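Local structure of 3-hydroxyacyl-thioester dehydratase X (Mycobacterium tuberculosis, 4OOB) at residues E94-H99 / L103-V108; L126-T131 / F184-V189; A198-N203 / W239-R244. The protein interconverts (3R)-3-hydroxyacyl-CoA and (2E)-enoyl-CoA thioesters by dehydration and hydration, accepting a broad range of chain lengths and preferring C8 to C12 substrates. All blocks are in the same frame, centred on the assembly; numbering follows the deposited sequence.

Interaction 1: residues E94-H99 / L103-V108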
# COMPACT_ATOMS: atom_id res chain seq x y z
N GLU A 94 -11.00 -12.45 4.77
CA GLU A 94 -11.69 -13.45 4.00
C GLU A 94 -10.74 -14.00 2.96
O GLU A 94 -9.67 -13.43 2.70
CB GLU A 94 -12.94 -12.80 3.34
CG GLU A 94 -12.74 -12.29 1.91
CD GLU A 94 -13.81 -11.28 1.40
OE1 GLU A 94 -13.94 -11.07 0.17
OE2 GLU A 94 -14.49 -10.64 2.23
N ASN A 95 -11.15 -15.09 2.34
CA ASN A 95 -10.53 -15.62 1.15
C ASN A 95 -9.12 -16.10 1.46
O ASN A 95 -8.19 -15.82 0.70
CB ASN A 95 -10.55 -14.55 0.06
CG ASN A 95 -10.36 -15.10 -1.33
OD1 ASN A 95 -10.47 -16.28 -1.57
ND2 ASN A 95 -10.02 -14.22 -2.25
N LEU A 96 -8.95 -16.83 2.56
CA LEU A 96 -7.70 -17.54 2.81
C LEU A 96 -7.44 -18.46 1.68
O LEU A 96 -8.27 -19.29 1.39
CB LEU A 96 -7.72 -18.42 4.04
CG LEU A 96 -6.99 -17.94 5.28
CD1 LEU A 96 -5.66 -17.22 5.00
CD2 LEU A 96 -8.00 -17.02 5.99
N ARG A 97 -6.27 -18.36 1.08
CA ARG A 97 -5.87 -19.41 0.17
C ARG A 97 -4.36 -19.54 0.09
O ARG A 97 -3.58 -18.62 0.48
CB ARG A 97 -6.51 -19.23 -1.22
CG ARG A 97 -6.00 -18.10 -2.10
CD ARG A 97 -6.69 -16.82 -1.72
NE ARG A 97 -6.40 -15.67 -2.57
CZ ARG A 97 -6.49 -14.40 -2.17
NH1 ARG A 97 -6.84 -14.03 -0.92
NH2 ARG A 97 -6.19 -13.49 -3.02
N GLU A 98 -3.98 -20.70 -0.44
CA GLU A 98 -2.62 -21.15 -0.47
C GLU A 98 -1.91 -20.54 -1.63
O GLU A 98 -2.49 -20.26 -2.63
CB GLU A 98 -2.58 -22.68 -0.57
CG GLU A 98 -2.55 -23.43 0.76
CD GLU A 98 -2.18 -24.90 0.56
OE1 GLU A 98 -2.46 -25.44 -0.49
OE2 GLU A 98 -1.62 -25.53 1.47
N HIS A 99 -0.64 -20.30 -1.45
CA HIS A 99 0.23 -19.77 -2.47
C HIS A 99 1.54 -20.57 -2.25
O HIS A 99 1.70 -21.24 -1.26
CB HIS A 99 0.36 -18.27 -2.27
CG HIS A 99 1.36 -17.61 -3.16
ND1 HIS A 99 0.99 -16.77 -4.19
CD2 HIS A 99 2.71 -17.63 -3.16
CE1 HIS A 99 2.07 -16.31 -4.80
NE2 HIS A 99 3.13 -16.83 -4.20
N LEU A 103 0.32 -18.10 2.68
CA LEU A 103 -1.12 -18.04 2.77
C LEU A 103 -1.53 -16.57 2.54
O LEU A 103 -1.08 -15.66 3.24
CB LEU A 103 -1.58 -18.54 4.13
CG LEU A 103 -2.34 -19.86 4.36
CD1 LEU A 103 -2.22 -20.92 3.26
CD2 LEU A 103 -2.05 -20.46 5.72
N LEU A 104 -2.37 -16.37 1.52
CA LEU A 104 -2.89 -15.08 1.19
C LEU A 104 -4.21 -14.96 1.93
O LEU A 104 -4.98 -15.93 2.01
CB LEU A 104 -3.16 -14.93 -0.33
CG LEU A 104 -2.00 -15.20 -1.29
CD1 LEU A 104 -2.50 -15.47 -2.71
CD2 LEU A 104 -1.06 -13.99 -1.32
N VAL A 105 -4.47 -13.75 2.40
CA VAL A 105 -5.77 -13.39 2.93
C VAL A 105 -6.15 -12.00 2.44
O VAL A 105 -5.28 -11.13 2.29
CB VAL A 105 -5.76 -13.39 4.46
CG1 VAL A 105 -4.73 -12.39 4.99
CG2 VAL A 105 -7.15 -13.07 4.97
N ASP A 106 -7.43 -11.77 2.23
CA ASP A 106 -7.91 -10.47 1.85
C ASP A 106 -8.45 -9.72 3.05
O ASP A 106 -9.24 -10.25 3.84
CB ASP A 106 -9.03 -10.60 0.83
CG ASP A 106 -8.56 -11.05 -0.55
OD1 ASP A 106 -7.35 -11.04 -0.93
OD2 ASP A 106 -9.48 -11.44 -1.29
N LEU A 107 -8.06 -8.45 3.16
CA LEU A 107 -8.53 -7.55 4.25
C LEU A 107 -9.33 -6.44 3.61
O LEU A 107 -8.79 -5.68 2.83
CB LEU A 107 -7.34 -6.96 4.98
CG LEU A 107 -6.70 -7.75 6.12
CD1 LEU A 107 -7.22 -9.15 6.26
CD2 LEU A 107 -5.19 -7.76 6.04
N VAL A 108 -10.63 -6.41 3.87
CA VAL A 108 -11.57 -5.63 3.07
C VAL A 108 -12.04 -4.54 4.01
O VAL A 108 -12.57 -4.82 5.10
CB VAL A 108 -12.70 -6.56 2.56
CG1 VAL A 108 -13.75 -5.82 1.77
CG2 VAL A 108 -12.12 -7.70 1.71
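Arg97 and Asp106 form a salt bridge across the antiparallel strands 94-99 and 103-108, with Arg97 NH1 3.0 Å from Asp106 OD1. The carboxylate stands steeply to the guanidinium: OD1 lies close to the guanidinium plane, while NH1 comes from above the plane of the acid. Asn95 takes the other oxygen in a nearly straight bond, ND2 to Asp106 OD2 3.0 Å, and its amide also lies over one guanidinium face. Leu104 CB packs on the opposite face, so the arginine head is sandwiched. It gets there by a sharp bend at chi2 (-84°), which folds the chain back over its own strand and lets NH1 also donate to Asn95 O at 2.8 Å.

Behind these side chains is a beta bulge. Glu94 pairs with Asp106 and Arg97 with Leu104, both as hydrogen-bonded pairs, yet Asn95 and Leu96 together face the single residue Val105. The extra residue is taken up at Asn95, which has a positive phi (66°). Leu96 lies alongside Val105, its CD1 3.9 Å from Val105 CB, and its CA-H points at Leu104 O. Further along, Leu103 CD1 lies 3.6 Å from Glu98 CG.

A second shell fixes the acid: Thr124 OG1 on the next strand, 116-128, also bonds Asp106 OD1, and Arg92 makes a salt bridge to Glu94 OE2. With donors on both oxygens, buried Asp106 probably stays ionised despite the neighbouring Glu94 carboxylate. The Arg97 side chain ties the bulge to the partner strand chiefly through NH1, bonded to Asn95 O and Asp106 OD1, with NH2 adding a weak bond.

Interaction 2: residues L126-T131 / F184-V189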
# COMPACT_ATOMS: atom_id res chain seq x y z
N LEU A 126 0.34 -11.66 1.87
CA LEU A 126 0.94 -13.00 1.87
C LEU A 126 1.68 -13.17 3.20
O LEU A 126 2.63 -12.40 3.52
CB LEU A 126 1.94 -13.20 0.71
CG LEU A 126 2.67 -14.57 0.63
CD1 LEU A 126 1.73 -15.68 0.19
CD2 LEU A 126 3.85 -14.53 -0.29
N HIS A 127 1.18 -14.10 4.00
CA HIS A 127 1.85 -14.48 5.22
C HIS A 127 2.74 -15.68 4.97
O HIS A 127 2.26 -16.80 4.79
CB HIS A 127 0.83 -14.77 6.29
CG HIS A 127 0.02 -13.56 6.64
ND1 HIS A 127 0.55 -12.48 7.32
CD2 HIS A 127 -1.28 -13.26 6.43
CE1 HIS A 127 -0.38 -11.57 7.50
NE2 HIS A 127 -1.50 -12.01 6.96
N GLN A 128 4.03 -15.45 4.96
CA GLN A 128 4.95 -16.50 4.56
C GLN A 128 4.88 -17.73 5.46
O GLN A 128 4.72 -17.64 6.72
CB GLN A 128 6.39 -15.99 4.54
CG GLN A 128 6.63 -14.63 3.92
CD GLN A 128 8.09 -14.41 3.55
OE1 GLN A 128 8.70 -13.37 3.86
NE2 GLN A 128 8.67 -15.41 2.93
N GLN A 129 5.09 -18.87 4.81
CA GLN A 129 5.07 -20.23 5.41
C GLN A 129 5.07 -21.24 4.28
O GLN A 129 4.66 -20.92 3.15
CB GLN A 129 3.82 -20.46 6.29
CG GLN A 129 2.51 -20.32 5.53
CD GLN A 129 1.36 -19.89 6.40
OE1 GLN A 129 0.69 -20.69 6.96
NE2 GLN A 129 1.10 -18.59 6.46
N ARG A 130 5.45 -22.48 4.58
CA ARG A 130 5.30 -23.59 3.61
C ARG A 130 3.85 -23.94 3.43
O ARG A 130 3.12 -24.01 4.40
CB ARG A 130 6.03 -24.88 4.06
CG ARG A 130 6.61 -25.64 2.89
CD ARG A 130 7.20 -27.01 3.23
NE ARG A 130 6.05 -27.85 3.32
CZ ARG A 130 5.58 -28.65 2.39
NH1 ARG A 130 6.23 -28.93 1.28
NH2 ARG A 130 4.43 -29.19 2.63
N THR A 131 3.43 -24.22 2.21
CA THR A 131 2.11 -24.77 1.92
C THR A 131 2.25 -26.01 1.02
O THR A 131 3.32 -26.25 0.47
CB THR A 131 1.25 -23.75 1.16
OG1 THR A 131 1.69 -23.66 -0.21
CG2 THR A 131 1.33 -22.36 1.83
N PHE A 184 13.33 -13.12 7.53
CA PHE A 184 12.21 -13.40 6.66
C PHE A 184 12.57 -13.43 5.18
O PHE A 184 11.70 -13.28 4.33
CB PHE A 184 11.02 -12.47 7.01
CG PHE A 184 10.32 -12.91 8.28
CD1 PHE A 184 9.41 -13.97 8.26
CD2 PHE A 184 10.66 -12.35 9.51
CE1 PHE A 184 8.80 -14.41 9.41
CE2 PHE A 184 10.04 -12.79 10.68
CZ PHE A 184 9.10 -13.81 10.63
N GLY A 185 13.84 -13.68 4.90
CA GLY A 185 14.28 -14.02 3.54
C GLY A 185 14.78 -12.86 2.72
O GLY A 185 14.98 -13.01 1.55
N PHE A 186 14.97 -11.67 3.30
CA PHE A 186 15.36 -10.51 2.53
C PHE A 186 16.76 -10.11 2.84
O PHE A 186 17.09 -10.02 4.01
CB PHE A 186 14.47 -9.34 2.87
CG PHE A 186 13.03 -9.57 2.49
CD1 PHE A 186 12.67 -9.62 1.16
CD2 PHE A 186 12.07 -9.80 3.47
CE1 PHE A 186 11.35 -9.84 0.81
CE2 PHE A 186 10.77 -10.01 3.13
CZ PHE A 186 10.40 -10.04 1.79
N PRO A 187 17.56 -9.77 1.82
CA PRO A 187 18.97 -9.46 2.10
C PRO A 187 19.23 -8.09 2.67
O PRO A 187 20.31 -7.86 3.16
CB PRO A 187 19.64 -9.60 0.73
CG PRO A 187 18.53 -9.31 -0.26
CD PRO A 187 17.29 -9.89 0.37
N THR A 188 18.29 -7.16 2.55
CA THR A 188 18.36 -5.89 3.28
C THR A 188 16.95 -5.54 3.68
O THR A 188 15.99 -6.26 3.31
CB THR A 188 18.92 -4.74 2.40
OG1 THR A 188 17.93 -4.31 1.43
CG2 THR A 188 20.08 -5.14 1.66
N VAL A 189 16.81 -4.42 4.37
CA VAL A 189 15.49 -3.85 4.69
C VAL A 189 14.78 -3.48 3.39
O VAL A 189 15.45 -3.23 2.40
CB VAL A 189 15.67 -2.62 5.57
CG1 VAL A 189 16.09 -3.08 6.95
CG2 VAL A 189 16.75 -1.67 5.00
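Gln128 reaches across from the end of strand 116-128 with an extended side chain and sets its amide against the turn at Phe184 to Phe186. The extension (chi2 -162°) carries the amide over a gap that leaves the nearest alpha carbons, those of Gln128 and Phe184, 8.2 Å apart. The atom modelled as Gln128 OE1 is 3.0 Å from Phe184 O; the amide is probably turned over in the model, so which of its two ends meets that carbonyl is uncertain.

The closer-packed part lies where the glutamine amide meets the two phenylalanines. The end of the amide, whichever atom it is, lies by Phe186 CE2 and Phe184 CB, with the amide and the Phe186 ring turned 65° apart. Phe186 is buried, and both it and Gln128 rest on Ile69, which thus backs the pair.

The other side is loose. Gly185 and Pro187 are exposed, and so are Gln129 and Arg130, which lead away from the contact. Gln129 turns back on its own segment instead: its NE2 donates to His127 O at 2.7 Å. His127 O lies in the plane of the Gln129 amide, while NE2 stands above the carbonyl plane of His127. Only about 106 Å² is buried in all.

Gly185, at positive phi, is the C-prime residue of a Schellman motif that ends helix 178-183, and Phe184 O, which meets the glutamine, belongs to the residue just before it. The contact therefore brings the C-terminal end of that helix up to the end of strand 116-128, beside the start of strand 69-77 at Ile69, while Phe184 leans on Met66 in the loop before that strand.

Interaction 3: residues A198-N203 / W239-R244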
# COMPACT_ATOMS: atom_id res chain seq x y z
N ALA A 198 1.94 4.96 -2.87
CA ALA A 198 1.60 6.34 -2.70
C ALA A 198 2.58 7.17 -3.53
O ALA A 198 2.12 8.00 -4.31
CB ALA A 198 1.66 6.74 -1.26
N ALA A 199 3.89 6.93 -3.39
CA ALA A 199 4.93 7.78 -4.04
C ALA A 199 4.76 7.92 -5.58
O ALA A 199 5.00 8.98 -6.14
CB ALA A 199 6.30 7.24 -3.71
N VAL A 200 4.29 6.87 -6.25
CA VAL A 200 4.09 6.90 -7.73
C VAL A 200 2.97 7.85 -8.22
O VAL A 200 2.89 8.16 -9.41
CB VAL A 200 3.85 5.50 -8.32
CG1 VAL A 200 5.07 4.63 -8.09
CG2 VAL A 200 2.58 4.87 -7.80
N LEU A 201 2.14 8.35 -7.29
CA LEU A 201 1.00 9.18 -7.64
C LEU A 201 1.39 10.66 -7.74
O LEU A 201 0.59 11.46 -8.12
CB LEU A 201 -0.14 8.97 -6.63
CG LEU A 201 -0.66 7.54 -6.44
CD1 LEU A 201 -1.84 7.46 -5.48
CD2 LEU A 201 -1.06 6.94 -7.81
N ALA A 202 2.62 11.02 -7.44
CA ALA A 202 3.01 12.42 -7.32
C ALA A 202 2.79 13.17 -8.60
O ALA A 202 3.10 12.65 -9.69
CB ALA A 202 4.47 12.53 -6.91
N ASN A 203 2.26 14.39 -8.48
CA ASN A 203 1.96 15.24 -9.65
C ASN A 203 0.73 14.71 -10.42
O ASN A 203 -0.32 15.39 -10.39
CB ASN A 203 3.18 15.42 -10.60
CG ASN A 203 4.44 15.89 -9.86
OD1 ASN A 203 5.52 15.31 -10.02
ND2 ASN A 203 4.31 16.94 -9.04
N TRP A 239 -4.63 6.01 -16.19
CA TRP A 239 -3.19 5.87 -16.14
C TRP A 239 -2.77 4.45 -15.91
O TRP A 239 -3.37 3.74 -15.10
CB TRP A 239 -2.62 6.73 -15.03
CG TRP A 239 -2.70 8.21 -15.25
CD1 TRP A 239 -1.72 9.01 -15.74
CD2 TRP A 239 -3.80 9.08 -14.92
NE1 TRP A 239 -2.14 10.32 -15.77
CE2 TRP A 239 -3.41 10.39 -15.25
CE3 TRP A 239 -5.08 8.87 -14.40
CZ2 TRP A 239 -4.25 11.49 -15.08
CZ3 TRP A 239 -5.91 9.96 -14.23
CH2 TRP A 239 -5.49 11.25 -14.56
N ASP A 240 -1.73 4.04 -16.61
CA ASP A 240 -1.06 2.75 -16.39
C ASP A 240 0.33 3.09 -15.86
O ASP A 240 1.05 3.92 -16.46
CB ASP A 240 -0.90 1.94 -17.68
CG ASP A 240 -2.23 1.38 -18.20
OD1 ASP A 240 -3.28 1.45 -17.50
OD2 ASP A 240 -2.19 0.83 -19.31
N LEU A 241 0.68 2.48 -14.73
CA LEU A 241 1.95 2.75 -14.02
C LEU A 241 2.76 1.47 -13.89
O LEU A 241 2.22 0.39 -13.61
CB LEU A 241 1.67 3.29 -12.62
CG LEU A 241 1.28 4.72 -12.27
CD1 LEU A 241 0.62 5.49 -13.37
CD2 LEU A 241 0.34 4.77 -11.07
N THR A 242 4.07 1.59 -14.12
CA THR A 242 5.02 0.55 -13.79
C THR A 242 6.26 1.14 -13.19
O THR A 242 6.88 2.05 -13.78
CB THR A 242 5.47 -0.27 -15.01
OG1 THR A 242 4.35 -0.81 -15.65
CG2 THR A 242 6.26 -1.41 -14.56
N LEU A 243 6.62 0.64 -12.01
CA LEU A 243 7.85 1.02 -11.34
C LEU A 243 8.81 -0.15 -11.42
O LEU A 243 8.47 -1.23 -10.98
CB LEU A 243 7.56 1.32 -9.87
CG LEU A 243 8.72 1.78 -8.97
CD1 LEU A 243 9.12 3.23 -9.27
CD2 LEU A 243 8.43 1.59 -7.51
N ARG A 244 10.01 0.05 -11.93
CA ARG A 244 11.01 -1.07 -12.04
C ARG A 244 12.43 -0.68 -11.61
O ARG A 244 12.70 0.49 -11.44
CB ARG A 244 11.01 -1.63 -13.45
CG ARG A 244 10.77 -0.62 -14.51
CD ARG A 244 10.98 -1.24 -15.89
NE ARG A 244 9.78 -1.52 -16.68
CZ ARG A 244 9.14 -2.69 -16.75
NH1 ARG A 244 9.54 -3.73 -16.01
NH2 ARG A 244 8.09 -2.82 -17.55
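Val200 and Leu241 meet through methyl groups, and every contact between 198-203 and 239-244 is apolar. Val200 CG2 lies 4.0 Å from Leu241 CD2 as the two side chains pass at a slant. Its other branch, CG1, leans toward Leu243 CD1 at a looser 4.4 Å, so the valine straddles two leucines, two residues apart, that point to the same side of the strand. Leu241 CD2 in turn is shared: Leu201 CD2 comes to 4.2 Å from it, the two leucines crossing nearly at right angles.

No hydrogen bond spans the segments. The backbone from Ala199 to Ala202 forms a type I turn, with Leu201 N bonding Ala198 O at 3.0 Å and Ala202 N reaching Ala199 O weakly. Val200 and Leu201 are the middle residues of this turn, and both touch the strand.

All four touching residues are buried. Val200 also packs on Leu230 of strand 226-234 and on Leu154 of strand 152-156, the latter shared with Leu243. Strand 238-244 runs between 226-234 and 251-259, backbone-bonded to both, and the end of helix 193-199 lies against the face that carries Leu241 and Leu243, a helix-on-sheet packing within the hotdog fold.

How the interactions relate
From the N terminus, interaction 1 comes first and closes the tight hairpin of strands 86-99 and 102-113. The chain then turns back along strand 116-128, whose end opens interaction 2; its two segments lie 53 residues apart, and the loop they close runs through strand 152-156 and helices 158-167 and 178-183. Interaction 3 follows, joining helix 193-199 to strand 238-244 and closing a loop through strands 212-218 and 226-234. The three are in series, with no nesting or crossing. Interactions 1 and 2 touch, through probable hydrogen bonds between Leu103 O and His127 N and between His99 O and Thr131 OG1. Interaction 3 lies across the chain's centre from interaction 1, yet on the same antiparallel sheet.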